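Local coordinates for erythrocyte binding antigen 140 (Plasmodium falciparum, PDB 4GF2), which probably binds a host receptor on the red-cell surface through its two Duffy-binding domains when the parasite invades erythrocytes, at residues 362-367 against 422-427; 404-409 against 444-449. The protein carries 3 engineered substitutions. All blocks are in the same frame, centred on the assembly; numbering follows the deposited sequence.

Contact 1: residues 362-367 against 422-427; sequences EDYKEH and ENLNKV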
loop_
_atom_site.group_PDB
_atom_site.type_symbol
_atom_site.label_atom_id
_atom_site.label_comp_id
_atom_site.label_asym_id
_atom_site.label_seq_id
_atom_site.Cartn_x
_atom_site.Cartn_y
_atom_site.Cartn_z
ATOM N N GLU A 362 -1.458 3.234 0.505
ATOM C CA GLU A 362 -0.329 2.349 0.774
ATOM C C GLU A 362 0.995 3.086 0.636
ATOM O O GLU A 362 1.915 2.866 1.420
ATOM C CB GLU A 362 -0.357 1.127 -0.146
ATOM C CG GLU A 362 -1.479 0.147 0.169
ATOM C CD GLU A 362 -1.487 -0.290 1.628
ATOM O OE1 GLU A 362 -0.396 -0.524 2.194
ATOM O OE2 GLU A 362 -2.586 -0.391 2.213
ATOM N N ASP A 363 1.091 3.963 -0.356
ATOM C CA ASP A 363 2.282 4.786 -0.513
ATOM C C ASP A 363 2.401 5.722 0.676
ATOM O O ASP A 363 3.488 5.936 1.210
ATOM C CB ASP A 363 2.222 5.595 -1.808
ATOM C CG ASP A 363 2.403 4.738 -3.043
ATOM O OD1 ASP A 363 2.890 3.597 -2.908
ATOM O OD2 ASP A 363 2.068 5.208 -4.152
ATOM N N TYR A 364 1.274 6.280 1.096
ATOM C CA TYR A 364 1.286 7.239 2.186
ATOM C C TYR A 364 1.715 6.558 3.480
ATOM O O TYR A 364 2.544 7.084 4.222
ATOM C CB TYR A 364 -0.087 7.887 2.352
ATOM C CG TYR A 364 -0.075 9.012 3.350
ATOM C CD1 TYR A 364 -0.290 8.766 4.694
ATOM C CD2 TYR A 364 0.178 10.318 2.952
ATOM C CE1 TYR A 364 -0.268 9.787 5.616
ATOM C CE2 TYR A 364 0.203 11.351 3.870
ATOM C CZ TYR A 364 -0.023 11.076 5.203
ATOM O OH TYR A 364 -0.002 12.088 6.136
ATOM N N LYS A 365 1.152 5.383 3.743
ATOM C CA LYS A 365 1.495 4.617 4.933
ATOM C C LYS A 365 2.985 4.292 4.905
ATOM O O LYS A 365 3.706 4.491 5.885
ATOM C CB LYS A 365 0.670 3.332 4.977
ATOM C CG LYS A 365 0.912 2.463 6.199
ATOM C CD LYS A 365 0.135 1.155 6.107
ATOM C CE LYS A 365 0.385 0.270 7.321
ATOM N NZ LYS A 365 -0.345 -1.026 7.227
ATOM N N GLU A 366 3.443 3.811 3.757
ATOM C CA GLU A 366 4.837 3.444 3.581
ATOM C C GLU A 366 5.751 4.642 3.851
ATOM O O GLU A 366 6.801 4.497 4.481
ATOM C CB GLU A 366 5.045 2.895 2.170
ATOM C CG GLU A 366 6.439 2.406 1.886
ATOM C CD GLU A 366 6.545 1.718 0.535
ATOM O OE1 GLU A 366 5.522 1.191 0.048
ATOM O OE2 GLU A 366 7.653 1.709 -0.039
ATOM N N HIS A 367 5.346 5.827 3.398
ATOM C CA HIS A 367 6.143 7.025 3.638
ATOM C C HIS A 367 6.176 7.410 5.115
ATOM O O HIS A 367 7.223 7.788 5.643
ATOM C CB HIS A 367 5.616 8.209 2.833
ATOM C CG HIS A 367 6.395 9.468 3.052
ATOM N ND1 HIS A 367 7.341 9.922 2.158
ATOM C CD2 HIS A 367 6.388 10.354 4.076
ATOM C CE1 HIS A 367 7.879 11.038 2.619
ATOM N NE2 HIS A 367 7.318 11.321 3.781
ATOM N N GLU A 422 -2.060 17.496 4.135
ATOM C CA GLU A 422 -2.864 17.681 2.937
ATOM C C GLU A 422 -2.834 16.439 2.056
ATOM O O GLU A 422 -3.810 16.124 1.380
ATOM C CB GLU A 422 -2.368 18.900 2.162
ATOM C CG GLU A 422 -2.559 20.209 2.914
ATOM C CD GLU A 422 -1.889 21.383 2.223
ATOM O OE1 GLU A 422 -0.948 21.146 1.433
ATOM O OE2 GLU A 422 -2.303 22.539 2.468
ATOM N N ASN A 423 -1.721 15.719 2.074
ATOM C CA ASN A 423 -1.606 14.531 1.245
ATOM C C ASN A 423 -2.372 13.349 1.819
ATOM O O ASN A 423 -2.693 12.404 1.101
ATOM C CB ASN A 423 -0.140 14.189 0.997
ATOM C CG ASN A 423 0.467 15.061 -0.074
ATOM O OD1 ASN A 423 -0.243 15.564 -0.941
ATOM N ND2 ASN A 423 1.772 15.250 -0.023
ATOM N N LEU A 424 -2.678 13.410 3.109
ATOM C CA LEU A 424 -3.576 12.434 3.710
ATOM C C LEU A 424 -5.016 12.779 3.352
ATOM O O LEU A 424 -5.849 11.890 3.162
ATOM C CB LEU A 424 -3.407 12.395 5.224
ATOM C CG LEU A 424 -4.314 11.388 5.930
ATOM C CD1 LEU A 424 -4.244 10.027 5.253
ATOM C CD2 LEU A 424 -3.918 11.272 7.388
ATOM N N ASN A 425 -5.308 14.074 3.258
ATOM C CA ASN A 425 -6.602 14.518 2.764
ATOM C C ASN A 425 -6.829 13.989 1.355
ATOM O O ASN A 425 -7.935 13.582 1.010
ATOM C CB ASN A 425 -6.702 16.042 2.772
ATOM C CG ASN A 425 -6.768 16.619 4.175
ATOM O OD1 ASN A 425 -7.020 15.906 5.146
ATOM N ND2 ASN A 425 -6.554 17.924 4.282
ATOM N N LYS A 426 -5.771 13.979 0.548
ATOM C CA LYS A 426 -5.859 13.451 -0.810
ATOM C C LYS A 426 -6.197 11.964 -0.805
ATOM O O LYS A 426 -6.979 11.499 -1.632
ATOM C CB LYS A 426 -4.555 13.688 -1.571
ATOM C CG LYS A 426 -4.311 15.138 -1.932
ATOM C CD LYS A 426 -3.092 15.292 -2.823
ATOM C CE LYS A 426 -2.836 16.754 -3.157
ATOM N NZ LYS A 426 -1.682 16.930 -4.084
ATOM N N VAL A 427 -5.610 11.217 0.122
ATOM C CA VAL A 427 -5.942 9.804 0.266
ATOM C C VAL A 427 -7.443 9.649 0.479
ATOM O O VAL A 427 -8.061 8.708 -0.025
ATOM C CB VAL A 427 -5.192 9.158 1.437
ATOM C CG1 VAL A 427 -5.732 7.761 1.711
ATOM C CG2 VAL A 427 -3.700 9.113 1.146
#
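The phenol oxygen of Tyr364 lies 3.5 Å from Leu424 CB and hydrogen-bonds to the main-chain carbonyl of Met420, one turn before Leu424 on helix 415-427. That bond anchors the end of a side chain spanning two packed helices in the all-helical bundle of the second Duffy-binding domain. The segments run roughly antiparallel, their axes at 149° and 10.4 Å apart at closest, and every contact between them is made by Tyr364. With CG swung anti to the backbone N (chi1 -173°), its ring reaches straight across to the turn at Asn423 and Leu424. Leu424 crosses the tyrosine at about a right angle: its CB sits 3.6 Å from CZ, while CD1 lies over one face, 4.0 Å above the plane and displaced toward the rim. Ring atom CE2 rests on backbone, 3.6 Å from Leu424 N, with the carbonyl carbon of Asn423 next to it; the amide of Asn423 leads away from the tyrosine. Elsewhere on helix 361-382, Asp363 and Glu366 both form salt bridges with Arg216 of helix 213-242, and His367 NE2 hydrogen-bonds to the carbonyl of Leu350. No hydrogen bond joins the two segments themselves, and all four touching residues are buried. One turn beyond Asn423, Val427 meets the base of the tyrosine, its CG2 methyl 4.0 Å from Tyr364 CB.

Contact 2: residues 404-409 against 444-449; sequences DIIKGS and KWWDEN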
loop_
_atom_site.group_PDB
_atom_site.type_symbol
_atom_site.label_atom_id
_atom_site.label_comp_id
_atom_site.label_asym_id
_atom_site.label_seq_id
_atom_site.Cartn_x
_atom_site.Cartn_y
_atom_site.Cartn_z
ATOM N N ASP A 404 0.365 14.657 15.861
ATOM C CA ASP A 404 -0.234 15.984 15.746
ATOM C C ASP A 404 -0.191 16.499 14.315
ATOM O O ASP A 404 -1.056 17.273 13.899
ATOM C CB ASP A 404 0.478 16.970 16.670
ATOM C CG ASP A 404 -0.145 17.023 18.049
ATOM O OD1 ASP A 404 -1.382 17.157 18.127
ATOM O OD2 ASP A 404 0.597 16.926 19.050
ATOM N N ILE A 405 0.818 16.070 13.568
ATOM C CA ILE A 405 0.986 16.511 12.189
ATOM C C ILE A 405 -0.026 15.803 11.291
ATOM O O ILE A 405 -0.651 16.425 10.434
ATOM C CB ILE A 405 2.430 16.258 11.709
ATOM C CG1 ILE A 405 3.370 17.291 12.337
ATOM C CG2 ILE A 405 2.527 16.329 10.194
ATOM C CD1 ILE A 405 4.837 17.020 12.090
ATOM N N ILE A 406 -0.195 14.503 11.511
ATOM C CA ILE A 406 -1.166 13.708 10.770
ATOM C C ILE A 406 -2.595 14.113 11.124
ATOM O O ILE A 406 -3.460 14.194 10.250
ATOM C CB ILE A 406 -1.002 12.208 11.073
ATOM C CG1 ILE A 406 0.375 11.714 10.622
ATOM C CG2 ILE A 406 -2.106 11.405 10.402
ATOM C CD1 ILE A 406 0.672 11.936 9.151
ATOM N N LYS A 407 -2.845 14.353 12.406
ATOM C CA LYS A 407 -4.175 14.749 12.856
ATOM C C LYS A 407 -4.512 16.166 12.394
ATOM O O LYS A 407 -5.680 16.536 12.301
ATOM C CB LYS A 407 -4.280 14.648 14.383
ATOM C CG LYS A 407 -4.358 13.217 14.913
ATOM C CD LYS A 407 -4.339 13.168 16.441
ATOM C CE LYS A 407 -5.508 13.941 17.035
ATOM N NZ LYS A 407 -5.622 13.758 18.509
ATOM N N GLY A 408 -3.483 16.955 12.104
ATOM C CA GLY A 408 -3.672 18.332 11.684
ATOM C C GLY A 408 -3.776 19.292 12.855
ATOM O O GLY A 408 -4.224 20.423 12.699
ATOM N N SER A 409 -3.361 18.844 14.035
ATOM C CA SER A 409 -3.429 19.681 15.227
ATOM C C SER A 409 -2.067 20.287 15.545
ATOM O O SER A 409 -1.952 21.121 16.441
ATOM C CB SER A 409 -3.924 18.868 16.422
ATOM O OG SER A 409 -3.051 17.787 16.685
ATOM N N LYS A 444 -9.252 9.390 12.476
ATOM C CA LYS A 444 -9.536 7.960 12.427
ATOM C C LYS A 444 -8.383 7.203 11.779
ATOM O O LYS A 444 -8.054 6.088 12.184
ATOM C CB LYS A 444 -10.832 7.693 11.661
ATOM C CG LYS A 444 -12.087 8.118 12.403
ATOM C CD LYS A 444 -13.333 7.855 11.571
ATOM C CE LYS A 444 -14.602 8.206 12.332
ATOM N NZ LYS A 444 -15.817 7.967 11.509
ATOM N N TRP A 445 -7.767 7.813 10.773
ATOM C CA TRP A 445 -6.674 7.169 10.063
ATOM C C TRP A 445 -5.484 6.967 10.992
ATOM O O TRP A 445 -4.842 5.917 10.973
ATOM C CB TRP A 445 -6.258 8.005 8.854
ATOM C CG TRP A 445 -5.336 7.279 7.935
ATOM C CD1 TRP A 445 -5.685 6.515 6.865
ATOM C CD2 TRP A 445 -3.908 7.241 8.008
ATOM N NE1 TRP A 445 -4.563 6.006 6.261
ATOM C CE2 TRP A 445 -3.457 6.436 6.945
ATOM C CE3 TRP A 445 -2.965 7.807 8.870
ATOM C CZ2 TRP A 445 -2.107 6.181 6.719
ATOM C CZ3 TRP A 445 -1.623 7.555 8.644
ATOM C CH2 TRP A 445 -1.207 6.750 7.577
ATOM N N TRP A 446 -5.190 7.975 11.807
ATOM C CA TRP A 446 -4.097 7.870 12.763
ATOM C C TRP A 446 -4.362 6.754 13.779
ATOM O O TRP A 446 -3.462 5.988 14.113
ATOM C CB TRP A 446 -3.869 9.192 13.493
ATOM C CG TRP A 446 -2.891 9.051 14.617
ATOM C CD1 TRP A 446 -3.173 9.026 15.949
ATOM C CD2 TRP A 446 -1.472 8.885 14.506
ATOM N NE1 TRP A 446 -2.019 8.866 16.676
ATOM C CE2 TRP A 446 -0.959 8.775 15.812
ATOM C CE3 TRP A 446 -0.585 8.821 13.426
ATOM C CZ2 TRP A 446 0.397 8.604 16.071
ATOM C CZ3 TRP A 446 0.764 8.654 13.685
ATOM C CH2 TRP A 446 1.242 8.550 14.996
ATOM N N ASP A 447 -5.597 6.662 14.264
ATOM C CA ASP A 447 -5.954 5.622 15.227
ATOM C C ASP A 447 -5.736 4.230 14.641
ATOM O O ASP A 447 -5.324 3.311 15.345
ATOM C CB ASP A 447 -7.406 5.775 15.688
ATOM C CG ASP A 447 -7.588 6.911 16.681
ATOM O OD1 ASP A 447 -6.583 7.359 17.274
ATOM O OD2 ASP A 447 -8.742 7.350 16.877
ATOM N N GLU A 448 -6.004 4.086 13.349
ATOM C CA GLU A 448 -5.835 2.806 12.673
ATOM C C GLU A 448 -4.365 2.473 12.406
ATOM O O GLU A 448 -4.028 1.317 12.166
ATOM C CB GLU A 448 -6.607 2.804 11.352
ATOM C CG GLU A 448 -8.114 2.954 11.509
ATOM C CD GLU A 448 -8.808 3.293 10.199
ATOM O OE1 GLU A 448 -8.123 3.335 9.155
ATOM O OE2 GLU A 448 -10.035 3.523 10.215
ATOM N N ASN A 449 -3.492 3.477 12.449
ATOM C CA ASN A 449 -2.082 3.263 12.114
ATOM C C ASN A 449 -1.092 3.614 13.224
ATOM O O ASN A 449 0.091 3.293 13.122
ATOM C CB ASN A 449 -1.719 4.049 10.850
ATOM C CG ASN A 449 -2.349 3.466 9.601
ATOM O OD1 ASN A 449 -1.816 2.531 9.001
ATOM N ND2 ASN A 449 -3.489 4.016 9.198
#
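Both tryptophans leave their helix with CG anti to the backbone N, chi1 -169° in Trp445 and 172° in Trp446; as successive residues they sit round the helix from each other, and both indoles reach Ile406. The isoleucine is turned to match: its CG2 methyl stands anti to its own N and its CG1 branch anti to the carbonyl carbon, giving each indole a different branch. CG2 comes within 4.0 Å of Trp445 CE3, and CG1 within 4.1 Å of Trp446 CE3, where the two side chains meet at about a right angle. This is a helix-to-helix contact in the core of the second Duffy-binding domain, joining the end of helix 388-407 to the middle of helix 435-457. The methylenes of Lys407 add to it, CG 4.3 Å from Trp446 CB; Lys407 NZ stays 6.6 Å from Asp447 OD1, too far for a salt bridge. Just beyond, Gly408 takes a positive phi, and weak bonds from Ser409 N to Asp404 O and from Gly408 N to Ile405 O fit a Schellman motif.

On the other helix, Asn449 ND2 gives a nearly straight hydrogen bond to Trp445 O (2.9 Å, 167° at the hydrogen). The same nitrogen sits 3.3 Å above the Trp445 ring plane, over its centre, so one bond pins the amide against the indole. Trp446 NE1 makes a weak hydrogen bond to Gln474, and its ring meets that of Tyr399. Since no hydrogen bond crosses between the segments, they are joined by largely buried hydrocarbon and aromatic surface, and the contact depends on apolar packing of Ile406 and the Lys407 methylenes against two tryptophans, without a directional bond.

In the fold
Four consecutive helices of the second Duffy-binding domain take part, one segment on each. Starting from the N-terminal side, helix 361-382 opens the loop that contact 1 closes, 54 residues later, on helix 415-427. Helix 388-407 lies within that loop and starts a second, shorter one, closed by contact 2 on helix 435-457. The segments therefore alternate along the chain and the two loops cross, so that first is tied to third and second to fourth. With centres about 11 Å apart, the contacts merge into one core: Tyr364 meets Trp445 edge-to-face, and Leu424 CD2 touches Ile406 CG2 at 3.5 Å, bringing all four helices together.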